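Local coordinates for suppressor protein MPT5 (Saccharomyces cerevisiae, PDB 5BZ1) that binds sequence elements in the 3'-UTRs of target mRNAs through its Pumilio-repeat domain and so regulates their expression after transcription, at residues H143-C148 with G158-A163; D116-G121 with F150-S155; E374-I379 with K386-K391. All blocks are in the same frame, centred on the assembly; numbering follows the deposited sequence.

All three contacts belong to one Pumilio homology domain, an all-helical array along which the RNA of chain B runs. Contacts 1 and 2 are neighbours, with centres about 9 Å apart: both draw on helix 141-151, and F159 CE2 of contact 1 packs 3.8 Å from I119 CD1 of contact 2. Contact 3 lies far along the array, its centre about 50 Å from that of contact 1 and about 56 Å from that of contact 2. Contacts 1 and 3 each reach the RNA, at U6 and U7 in the first and at U1 in the second; contact 2 stays about 9 Å from the nearest nucleic acid atom.

Contact 1: residues H143-C148 with G158-A163; sequences HVIQKC and GFIIDA. With nucleotides of chain B.
I145 carries the apolar side of this contact, sending its two branches to two neighbouring residues of helix 158-165. The side chains of I145 and I160 slide past each other in opposite directions, with I145 CG2 3.9 Å from I160 CD1. The other branch ends in I145 CD1, which lies 4.1 Å from F159 CE1, at the edge of the phenyl ring and near its plane. F159 takes the less common first torsion (chi1 76°), with CG between the backbone N and the carbonyl carbon; this holds the ring beside I160, whose CG1 lies over one face. The F159 ring also stacks with F122, while V182 and L135 from the flanking helices close in on I145.

The polar contacts are with RNA. Q146 NE2 donates a hydrogen bond to O4 of U6 in chain B, 2.9 Å long with an angle of 152° at the hydrogen. Its side chain is extended beyond CG (chi2 -175°), which carries the amide out to the base. K185 donates to Q146 OE1, and N142 gives NE2 a weak second partner, so both ends of the amide are engaged and its orientation is constrained.

Ring packing is the third kind. The H143 ring has the C4 side of the U7 base of chain B over one face, near the rim, with U7 C4 3.5 Å from H143 CD2 and the two rings well away from parallel. H143 NE2 also comes 3.1 Å from U6 O2.

Helix 141-151 of this Pumilio repeat thus has two sides: Q146 bonds to the edge of U6 and H143 lies against U7, while I145 packs on the helix behind. An N-H aimed at O4 suits uracil, which carries a carbonyl there, whereas the contact of I145 with F159 and I160 is apolar and lies on the side of the helix away from the RNA.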
loop_
_atom_site.group_PDB
_atom_site.type_symbol
_atom_site.label_atom_id
_atom_site.label_comp_id
_atom_site.label_asym_id
_atom_site.label_seq_id
_atom_site.Cartn_x
_atom_site.Cartn_y
_atom_site.Cartn_z
ATOM N N HIS A 143 -3.498 -6.942 -9.780
ATOM C CA HIS A 143 -4.899 -6.537 -9.755
ATOM C C HIS A 143 -5.773 -7.601 -9.088
ATOM O O HIS A 143 -6.757 -7.277 -8.412
ATOM C CB HIS A 143 -5.404 -6.239 -11.171
ATOM C CG HIS A 143 -4.705 -5.095 -11.834
ATOM N ND1 HIS A 143 -4.899 -3.780 -11.455
ATOM C CD2 HIS A 143 -3.818 -5.056 -12.855
ATOM C CE1 HIS A 143 -4.160 -2.991 -12.206
ATOM N NE2 HIS A 143 -3.489 -3.743 -13.069
ATOM N N VAL A 144 -5.414 -8.867 -9.290
ATOM C CA VAL A 144 -6.107 -9.974 -8.638
ATOM C C VAL A 144 -5.863 -9.955 -7.125
ATOM O O VAL A 144 -6.795 -10.129 -6.336
ATOM C CB VAL A 144 -5.689 -11.336 -9.234
ATOM C CG1 VAL A 144 -6.255 -12.487 -8.408
ATOM C CG2 VAL A 144 -6.143 -11.447 -10.691
ATOM N N ILE A 145 -4.611 -9.746 -6.722
ATOM C CA ILE A 145 -4.282 -9.660 -5.300
ATOM C C ILE A 145 -5.043 -8.501 -4.654
ATOM O O ILE A 145 -5.609 -8.646 -3.569
ATOM C CB ILE A 145 -2.766 -9.493 -5.055
ATOM C CG1 ILE A 145 -1.985 -10.658 -5.662
ATOM C CG2 ILE A 145 -2.474 -9.383 -3.561
ATOM C CD1 ILE A 145 -2.396 -12.023 -5.115
ATOM N N GLN A 146 -5.067 -7.355 -5.330
ATOM C CA GLN A 146 -5.779 -6.190 -4.814
ATOM C C GLN A 146 -7.281 -6.445 -4.704
ATOM O O GLN A 146 -7.928 -5.981 -3.767
ATOM C CB GLN A 146 -5.507 -4.951 -5.673
ATOM C CG GLN A 146 -4.097 -4.382 -5.526
ATOM C CD GLN A 146 -3.907 -3.084 -6.289
ATOM O OE1 GLN A 146 -4.642 -2.118 -6.083
ATOM N NE2 GLN A 146 -2.917 -3.056 -7.175
ATOM N N LYS A 147 -7.833 -7.181 -5.664
ATOM C CA LYS A 147 -9.251 -7.513 -5.630
ATOM C C LYS A 147 -9.562 -8.389 -4.412
ATOM O O LYS A 147 -10.556 -8.163 -3.723
ATOM C CB LYS A 147 -9.680 -8.201 -6.933
ATOM C CG LYS A 147 -11.170 -8.463 -7.042
ATOM C CD LYS A 147 -11.989 -7.175 -7.089
ATOM C CE LYS A 147 -11.849 -6.460 -8.426
ATOM N NZ LYS A 147 -12.795 -5.311 -8.556
ATOM N N CYS A 148 -8.704 -9.374 -4.144
ATOM C CA CYS A 148 -8.840 -10.213 -2.951
ATOM C C CYS A 148 -8.824 -9.361 -1.686
ATOM O O CYS A 148 -9.623 -9.561 -0.769
ATOM C CB CYS A 148 -7.698 -11.227 -2.868
ATOM S SG CYS A 148 -7.706 -12.512 -4.132
ATOM N N GLY A 158 -4.075 -14.912 4.754
ATOM C CA GLY A 158 -2.956 -15.762 5.132
ATOM C C GLY A 158 -1.861 -15.960 4.095
ATOM O O GLY A 158 -0.680 -15.797 4.404
ATOM N N PHE A 159 -2.244 -16.303 2.867
ATOM C CA PHE A 159 -1.262 -16.578 1.819
ATOM C C PHE A 159 -0.470 -15.340 1.405
ATOM O O PHE A 159 0.675 -15.445 0.953
ATOM C CB PHE A 159 -1.929 -17.226 0.602
ATOM C CG PHE A 159 -2.706 -16.266 -0.260
ATOM C CD1 PHE A 159 -2.127 -15.713 -1.396
ATOM C CD2 PHE A 159 -4.023 -15.945 0.042
ATOM C CE1 PHE A 159 -2.840 -14.845 -2.207
ATOM C CE2 PHE A 159 -4.745 -15.077 -0.767
ATOM C CZ PHE A 159 -4.151 -14.527 -1.892
ATOM N N ILE A 160 -1.086 -14.172 1.556
ATOM C CA ILE A 160 -0.422 -12.913 1.249
ATOM C C ILE A 160 0.575 -12.549 2.352
ATOM O O ILE A 160 1.732 -12.234 2.070
ATOM C CB ILE A 160 -1.437 -11.769 1.073
ATOM C CG1 ILE A 160 -2.457 -12.117 -0.013
ATOM C CG2 ILE A 160 -0.728 -10.473 0.723
ATOM C CD1 ILE A 160 -3.568 -11.090 -0.177
ATOM N N ILE A 161 0.113 -12.577 3.602
ATOM C CA ILE A 161 0.969 -12.294 4.751
ATOM C C ILE A 161 2.177 -13.228 4.749
ATOM O O ILE A 161 3.318 -12.779 4.902
ATOM C CB ILE A 161 0.214 -12.449 6.097
ATOM C CG1 ILE A 161 -1.097 -11.654 6.091
ATOM C CG2 ILE A 161 1.104 -12.029 7.267
ATOM C CD1 ILE A 161 -0.915 -10.166 5.855
ATOM N N ASP A 162 1.921 -14.524 4.567
ATOM C CA ASP A 162 2.978 -15.536 4.572
ATOM C C ASP A 162 4.069 -15.247 3.539
ATOM O O ASP A 162 5.259 -15.383 3.819
ATOM C CB ASP A 162 2.396 -16.932 4.322
ATOM C CG ASP A 162 1.596 -17.458 5.502
ATOM O OD1 ASP A 162 1.616 -16.820 6.575
ATOM O OD2 ASP A 162 0.954 -18.520 5.351
ATOM N N ALA A 163 3.654 -14.850 2.341
ATOM C CA ALA A 163 4.592 -14.541 1.267
ATOM C C ALA A 163 5.457 -13.325 1.597
ATOM O O ALA A 163 6.657 -13.307 1.323
ATOM C CB ALA A 163 3.845 -14.309 -0.025
ATOM P P U B 6 -0.842 4.694 -14.335
ATOM O OP1 U B 6 0.171 5.587 -14.961
ATOM O OP2 U B 6 -2.294 5.002 -14.490
ATOM O "O5'" U B 6 -0.611 3.203 -14.849
ATOM C "C5'" U B 6 0.700 2.675 -15.022
ATOM C "C4'" U B 6 0.679 1.176 -15.208
ATOM O "O4'" U B 6 0.825 0.525 -13.915
ATOM C "C3'" U B 6 -0.596 0.607 -15.834
ATOM O "O3'" U B 6 -0.259 -0.501 -16.669
ATOM C "C2'" U B 6 -1.373 0.107 -14.618
ATOM O "O2'" U B 6 -2.306 -0.920 -14.892
ATOM C "C1'" U B 6 -0.243 -0.384 -13.720
ATOM N N1 U B 6 -0.580 -0.431 -12.288
ATOM C C2 U B 6 -0.748 -1.685 -11.724
ATOM O O2 U B 6 -0.625 -2.709 -12.375
ATOM N N3 U B 6 -1.070 -1.699 -10.384
ATOM C C4 U B 6 -1.232 -0.595 -9.565
ATOM O O4 U B 6 -1.522 -0.760 -8.376
ATOM C C5 U B 6 -1.038 0.665 -10.228
ATOM C C6 U B 6 -0.726 0.711 -11.533
ATOM P P U B 7 -0.640 -0.483 -18.236
ATOM O OP1 U B 7 -0.025 -1.671 -18.891
ATOM O OP2 U B 7 -0.315 0.871 -18.760
ATOM O "O5'" U B 7 -2.227 -0.675 -18.250
ATOM C "C5'" U B 7 -2.972 -0.598 -19.464
ATOM C "C4'" U B 7 -4.415 -0.211 -19.227
ATOM O "O4'" U B 7 -5.182 -1.388 -18.845
ATOM C "C3'" U B 7 -4.649 0.827 -18.126
ATOM O "O3'" U B 7 -5.769 1.648 -18.477
ATOM C "C2'" U B 7 -5.026 -0.046 -16.932
ATOM O "O2'" U B 7 -5.762 0.613 -15.923
ATOM C "C1'" U B 7 -5.838 -1.142 -17.615
ATOM N N1 U B 7 -5.933 -2.406 -16.868
ATOM C C2 U B 7 -7.126 -2.668 -16.212
ATOM O O2 U B 7 -8.068 -1.892 -16.216
ATOM N N3 U B 7 -7.180 -3.864 -15.537
ATOM C C4 U B 7 -6.182 -4.814 -15.464
ATOM O O4 U B 7 -6.387 -5.843 -14.816
ATOM C C5 U B 7 -4.982 -4.474 -16.179
ATOM C C6 U B 7 -4.898 -3.313 -16.845
#

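Contact 2: residues D116-G121 with F150-S155; sequences DLIIKG and FKFSPS
F152 lays one rim of its ring, CD2 to CZ, against I118 and I119 of helix 112-121. The packing is closest at I119, whose CD1 sits 3.7 Å from F152 CD2 and 3.8 Å from F152 CE2, approaching the ring obliquely while the two side chains slide past each other in opposite directions. I118 meets the same rim farther along, crossing the phenylalanine at about a right angle. Its CG2 meets the ring edge near the ring plane, 4.0 Å from F152 CE2, and its CD1 reaches to 4.1 Å from F152 CZ. I106 of helix 98-107 touches both I118 and F152, adding a third helix to this buried patch.

F152 is the first residue to leave helical geometry after helix 141-151 (psi 158°), and it turns its side chain inward just where the chain swings toward helix 158-165. The contact therefore joins residues of Pumilio repeat 3 to the turn between helices 141-151 and 158-165, in repeat 4, part of the repeat-to-repeat packing that builds a continuous Pumilio array.

Beyond the ring the association slackens quickly. S153 and S155 are exposed, and their hydroxyls share only a weak hydrogen bond, 3.3 Å between S153 OG and S155 OG, which spans the turn and not the gap between the segments. On helix 112-121, D116 OD1 makes a salt bridge with K156, which follows directly after S155. K151, also exposed, directs its ammonium group back to the carbonyl oxygen of D107.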
loop_
_atom_site.group_PDB
_atom_site.type_symbol
_atom_site.label_atom_id
_atom_site.label_comp_id
_atom_site.label_asym_id
_atom_site.label_seq_id
_atom_site.Cartn_x
_atom_site.Cartn_y
_atom_site.Cartn_z
ATOM N N ASP A 116 -13.504 -19.640 -0.024
ATOM C CA ASP A 116 -12.524 -20.588 0.500
ATOM C C ASP A 116 -11.863 -21.442 -0.591
ATOM O O ASP A 116 -10.688 -21.787 -0.483
ATOM C CB ASP A 116 -13.151 -21.466 1.585
ATOM C CG ASP A 116 -13.387 -20.710 2.879
ATOM O OD1 ASP A 116 -12.793 -19.623 3.047
ATOM O OD2 ASP A 116 -14.157 -21.204 3.728
ATOM N N LEU A 117 -12.615 -21.780 -1.637
ATOM C CA LEU A 117 -12.047 -22.490 -2.784
ATOM C C LEU A 117 -10.972 -21.648 -3.472
ATOM O O LEU A 117 -9.880 -22.134 -3.764
ATOM C CB LEU A 117 -13.137 -22.869 -3.786
ATOM C CG LEU A 117 -13.987 -24.084 -3.421
ATOM C CD1 LEU A 117 -15.140 -24.244 -4.399
ATOM C CD2 LEU A 117 -13.135 -25.344 -3.396
ATOM N N ILE A 118 -11.291 -20.382 -3.723
ATOM C CA ILE A 118 -10.341 -19.439 -4.307
ATOM C C ILE A 118 -9.092 -19.305 -3.428
ATOM O O ILE A 118 -7.963 -19.381 -3.918
ATOM C CB ILE A 118 -10.992 -18.054 -4.503
ATOM C CG1 ILE A 118 -12.019 -18.102 -5.638
ATOM C CG2 ILE A 118 -9.944 -16.993 -4.793
ATOM C CD1 ILE A 118 -12.922 -16.880 -5.705
ATOM N N ILE A 119 -9.307 -19.107 -2.131
ATOM C CA ILE A 119 -8.214 -18.997 -1.165
ATOM C C ILE A 119 -7.370 -20.278 -1.128
ATOM O O ILE A 119 -6.149 -20.230 -0.964
ATOM C CB ILE A 119 -8.760 -18.648 0.238
ATOM C CG1 ILE A 119 -9.341 -17.235 0.236
ATOM C CG2 ILE A 119 -7.678 -18.761 1.303
ATOM C CD1 ILE A 119 -8.355 -16.181 -0.265
ATOM N N LYS A 120 -8.023 -21.424 -1.298
ATOM C CA LYS A 120 -7.315 -22.699 -1.344
ATOM C C LYS A 120 -6.376 -22.756 -2.553
ATOM O O LYS A 120 -5.268 -23.297 -2.470
ATOM C CB LYS A 120 -8.306 -23.863 -1.386
ATOM C CG LYS A 120 -7.657 -25.242 -1.392
ATOM C CD LYS A 120 -8.715 -26.335 -1.444
ATOM C CE LYS A 120 -8.092 -27.709 -1.602
ATOM N NZ LYS A 120 -9.127 -28.775 -1.656
ATOM N N GLY A 121 -6.812 -22.179 -3.668
ATOM C CA GLY A 121 -6.002 -22.163 -4.874
ATOM C C GLY A 121 -4.746 -21.328 -4.714
ATOM O O GLY A 121 -3.713 -21.617 -5.327
ATOM N N PHE A 150 -9.646 -6.258 -1.179
ATOM C CA PHE A 150 -10.823 -5.422 -0.957
ATOM C C PHE A 150 -12.138 -6.194 -0.869
ATOM O O PHE A 150 -13.115 -5.694 -0.310
ATOM C CB PHE A 150 -10.919 -4.333 -2.027
ATOM C CG PHE A 150 -9.887 -3.249 -1.876
ATOM C CD1 PHE A 150 -9.976 -2.328 -0.839
ATOM C CD2 PHE A 150 -8.829 -3.149 -2.769
ATOM C CE1 PHE A 150 -9.028 -1.328 -0.694
ATOM C CE2 PHE A 150 -7.879 -2.154 -2.632
ATOM C CZ PHE A 150 -7.977 -1.241 -1.594
ATOM N N LYS A 151 -12.162 -7.406 -1.417
ATOM C CA LYS A 151 -13.388 -8.207 -1.445
ATOM C C LYS A 151 -13.483 -9.193 -0.272
ATOM O O LYS A 151 -14.565 -9.416 0.273
ATOM C CB LYS A 151 -13.493 -8.962 -2.777
ATOM C CG LYS A 151 -14.766 -9.783 -2.952
ATOM C CD LYS A 151 -16.001 -8.890 -3.093
ATOM C CE LYS A 151 -17.249 -9.721 -3.385
ATOM N NZ LYS A 151 -18.460 -8.872 -3.548
ATOM N N PHE A 152 -12.351 -9.778 0.114
ATOM C CA PHE A 152 -12.344 -10.836 1.123
ATOM C C PHE A 152 -12.079 -10.309 2.530
ATOM O O PHE A 152 -11.506 -9.231 2.705
ATOM C CB PHE A 152 -11.290 -11.895 0.784
ATOM C CG PHE A 152 -11.547 -12.631 -0.505
ATOM C CD1 PHE A 152 -12.813 -12.643 -1.086
ATOM C CD2 PHE A 152 -10.519 -13.326 -1.129
ATOM C CE1 PHE A 152 -13.043 -13.328 -2.278
ATOM C CE2 PHE A 152 -10.741 -14.014 -2.316
ATOM C CZ PHE A 152 -12.004 -14.015 -2.892
ATOM N N SER A 153 -12.499 -11.081 3.530
ATOM C CA SER A 153 -12.175 -10.779 4.922
ATOM C C SER A 153 -10.680 -10.962 5.164
ATOM O O SER A 153 -10.066 -11.876 4.605
ATOM C CB SER A 153 -12.946 -11.703 5.862
ATOM O OG SER A 153 -12.556 -11.494 7.208
ATOM N N PRO A 154 -10.087 -10.092 5.998
ATOM C CA PRO A 154 -8.671 -10.204 6.373
ATOM C C PRO A 154 -8.319 -11.566 6.976
ATOM O O PRO A 154 -7.154 -11.957 6.935
ATOM C CB PRO A 154 -8.501 -9.094 7.416
ATOM C CG PRO A 154 -9.492 -8.053 6.990
ATOM C CD PRO A 154 -10.689 -8.842 6.498
ATOM N N SER A 155 -9.307 -12.281 7.508
ATOM C CA SER A 155 -9.086 -13.638 8.004
ATOM C C SER A 155 -8.649 -14.599 6.887
ATOM O O SER A 155 -8.236 -15.729 7.162
ATOM C CB SER A 155 -10.347 -14.176 8.681
ATOM O OG SER A 155 -11.337 -14.496 7.722
#

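Contact 3: residues E374-I379 with K386-K391; sequences ELLPSI and KKIKLK. With nucleotides of chain B.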
loop_
_atom_site.group_PDB
_atom_site.type_symbol
_atom_site.label_atom_id
_atom_site.label_comp_id
_atom_site.label_asym_id
_atom_site.label_seq_id
_atom_site.Cartn_x
_atom_site.Cartn_y
_atom_site.Cartn_z
ATOM N N GLU A 374 23.171 33.044 11.975
ATOM C CA GLU A 374 24.589 33.358 11.797
ATOM C C GLU A 374 25.126 32.805 10.476
ATOM O O GLU A 374 26.056 33.363 9.892
ATOM C CB GLU A 374 25.421 32.787 12.953
ATOM C CG GLU A 374 25.143 33.374 14.332
ATOM C CD GLU A 374 25.972 32.702 15.420
ATOM O OE1 GLU A 374 26.476 31.585 15.174
ATOM O OE2 GLU A 374 26.119 33.290 16.513
ATOM N N LEU A 375 24.539 31.700 10.023
ATOM C CA LEU A 375 25.008 30.994 8.833
ATOM C C LEU A 375 24.421 31.544 7.536
ATOM O O LEU A 375 24.899 31.220 6.450
ATOM C CB LEU A 375 24.685 29.501 8.941
ATOM C CG LEU A 375 25.564 28.683 9.881
ATOM C CD1 LEU A 375 25.166 27.220 9.861
ATOM C CD2 LEU A 375 27.009 28.840 9.474
ATOM N N LEU A 376 23.383 32.368 7.657
ATOM C CA LEU A 376 22.685 32.923 6.493
ATOM C C LEU A 376 23.573 33.581 5.418
ATOM O O LEU A 376 23.352 33.362 4.227
ATOM C CB LEU A 376 21.551 33.858 6.936
ATOM C CG LEU A 376 20.335 33.137 7.523
ATOM C CD1 LEU A 376 19.276 34.117 8.004
ATOM C CD2 LEU A 376 19.752 32.194 6.489
ATOM N N PRO A 377 24.582 34.379 5.823
ATOM C CA PRO A 377 25.440 34.925 4.762
ATOM C C PRO A 377 26.317 33.871 4.077
ATOM O O PRO A 377 26.841 34.143 2.997
ATOM C CB PRO A 377 26.319 35.944 5.505
ATOM C CG PRO A 377 26.289 35.518 6.931
ATOM C CD PRO A 377 24.919 34.943 7.143
ATOM N N SER A 378 26.473 32.697 4.688
ATOM C CA SER A 378 27.324 31.651 4.123
ATOM C C SER A 378 26.616 30.820 3.047
ATOM O O SER A 378 27.246 30.000 2.377
ATOM C CB SER A 378 27.870 30.734 5.223
ATOM O OG SER A 378 26.835 29.987 5.836
ATOM N N ILE A 379 25.311 31.041 2.889
ATOM C CA ILE A 379 24.514 30.340 1.881
ATOM C C ILE A 379 23.778 31.315 0.955
ATOM O O ILE A 379 22.786 30.951 0.314
ATOM C CB ILE A 379 23.476 29.402 2.532
ATOM C CG1 ILE A 379 22.453 30.211 3.335
ATOM C CG2 ILE A 379 24.166 28.380 3.422
ATOM C CD1 ILE A 379 21.124 29.490 3.548
ATOM N N LYS A 386 16.228 32.751 1.281
ATOM C CA LYS A 386 15.138 33.622 1.716
ATOM C C LYS A 386 14.059 32.866 2.493
ATOM O O LYS A 386 13.427 33.428 3.391
ATOM C CB LYS A 386 14.516 34.349 0.518
ATOM C CG LYS A 386 13.908 33.419 -0.530
ATOM C CD LYS A 386 13.340 34.196 -1.715
ATOM C CE LYS A 386 12.964 33.254 -2.851
ATOM N NZ LYS A 386 12.536 33.986 -4.078
ATOM N N LYS A 387 13.850 31.597 2.146
ATOM C CA LYS A 387 12.874 30.761 2.843
ATOM C C LYS A 387 13.314 30.498 4.283
ATOM O O LYS A 387 12.515 30.584 5.216
ATOM C CB LYS A 387 12.675 29.435 2.106
ATOM C CG LYS A 387 12.099 29.571 0.703
ATOM C CD LYS A 387 11.744 28.206 0.120
ATOM C CE LYS A 387 10.712 27.489 0.980
ATOM N NZ LYS A 387 10.549 26.052 0.605
ATOM N N ILE A 388 14.590 30.175 4.454
ATOM C CA ILE A 388 15.160 29.942 5.776
ATOM C C ILE A 388 15.172 31.239 6.591
ATOM O O ILE A 388 14.936 31.226 7.800
ATOM C CB ILE A 388 16.579 29.343 5.671
ATOM C CG1 ILE A 388 16.531 27.991 4.950
ATOM C CG2 ILE A 388 17.214 29.184 7.041
ATOM C CD1 ILE A 388 17.858 27.254 4.913
ATOM N N LYS A 389 15.438 32.358 5.922
ATOM C CA LYS A 389 15.409 33.666 6.568
ATOM C C LYS A 389 14.001 33.996 7.064
ATOM O O LYS A 389 13.834 34.526 8.159
ATOM C CB LYS A 389 15.908 34.753 5.609
ATOM C CG LYS A 389 16.116 36.123 6.257
ATOM C CD LYS A 389 16.587 37.159 5.244
ATOM C CE LYS A 389 16.658 38.557 5.856
ATOM N NZ LYS A 389 17.616 38.648 6.993
ATOM N N LEU A 390 12.989 33.665 6.264
ATOM C CA LEU A 390 11.598 33.920 6.641
ATOM C C LEU A 390 11.206 33.125 7.888
ATOM O O LEU A 390 10.530 33.647 8.777
ATOM C CB LEU A 390 10.651 33.591 5.483
ATOM C CG LEU A 390 9.161 33.855 5.711
ATOM C CD1 LEU A 390 8.920 35.318 6.067
ATOM C CD2 LEU A 390 8.333 33.455 4.489
ATOM N N LYS A 391 11.636 31.867 7.948
ATOM C CA LYS A 391 11.376 31.017 9.110
ATOM C C LYS A 391 12.058 31.549 10.378
ATOM O O LYS A 391 11.478 31.509 11.466
ATOM C CB LYS A 391 11.804 29.575 8.825
ATOM C CG LYS A 391 10.937 28.867 7.769
ATOM C CD LYS A 391 11.395 27.430 7.537
ATOM C CE LYS A 391 10.368 26.635 6.736
ATOM N NZ LYS A 391 10.157 27.186 5.371
ATOM O "O5'" U B 1 12.896 25.746 -6.455
ATOM C "C5'" U B 1 14.053 25.508 -7.243
ATOM C "C4'" U B 1 14.916 24.427 -6.643
ATOM O "O4'" U B 1 15.556 24.917 -5.437
ATOM C "C3'" U B 1 14.192 23.167 -6.195
ATOM O "O3'" U B 1 13.920 22.282 -7.268
ATOM C "C2'" U B 1 15.139 22.592 -5.145
ATOM O "O2'" U B 1 16.207 21.880 -5.754
ATOM C "C1'" U B 1 15.707 23.866 -4.509
ATOM N N1 U B 1 15.009 24.234 -3.254
ATOM C C2 U B 1 15.505 23.698 -2.073
ATOM O O2 U B 1 16.469 22.949 -2.042
ATOM N N3 U B 1 14.829 24.064 -0.934
ATOM C C4 U B 1 13.729 24.894 -0.858
ATOM O O4 U B 1 13.236 25.126 0.248
ATOM C C5 U B 1 13.279 25.412 -2.119
ATOM C C6 U B 1 13.916 25.078 -3.250
#
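L376 splits its two methyls between neighbouring residues of helix 385-398. CD2 meets the branch methyl of I388, 4.0 Å from I388 CG2, while CD1 lies 4.1 Å from K389 CG, the two side chains crossing at about a right angle. K389 CG stands anti to the backbone N (chi1 -171°), which brings the start of the aliphatic stem across the leucine's CD1 at the exposed rim of the contact. Farther in, the ends of the two isoleucines meet crosswise, with I379 CD1 4.2 Å from I388 CD1.

These residues belong to a helical hairpin at the C-terminal end of the Pumilio homology domain: helix 354-375 runs out through a short 3-10 segment, and the chain turns back into helix 385-398. Within the 3-10 segment, S378 N donates to L375 O at 2.8 Å.

In the next shell, I313 touches both I379 and I388 and backs the apolar pair, and T382 OG1 hydrogen-bonds to I379 O. On the RNA side of helix 385-398, K387 bends at chi3 (60°) and donates from NZ to O4 of U1 in chain B, 2.9 Å away, while Q323 touches both K387 and I388.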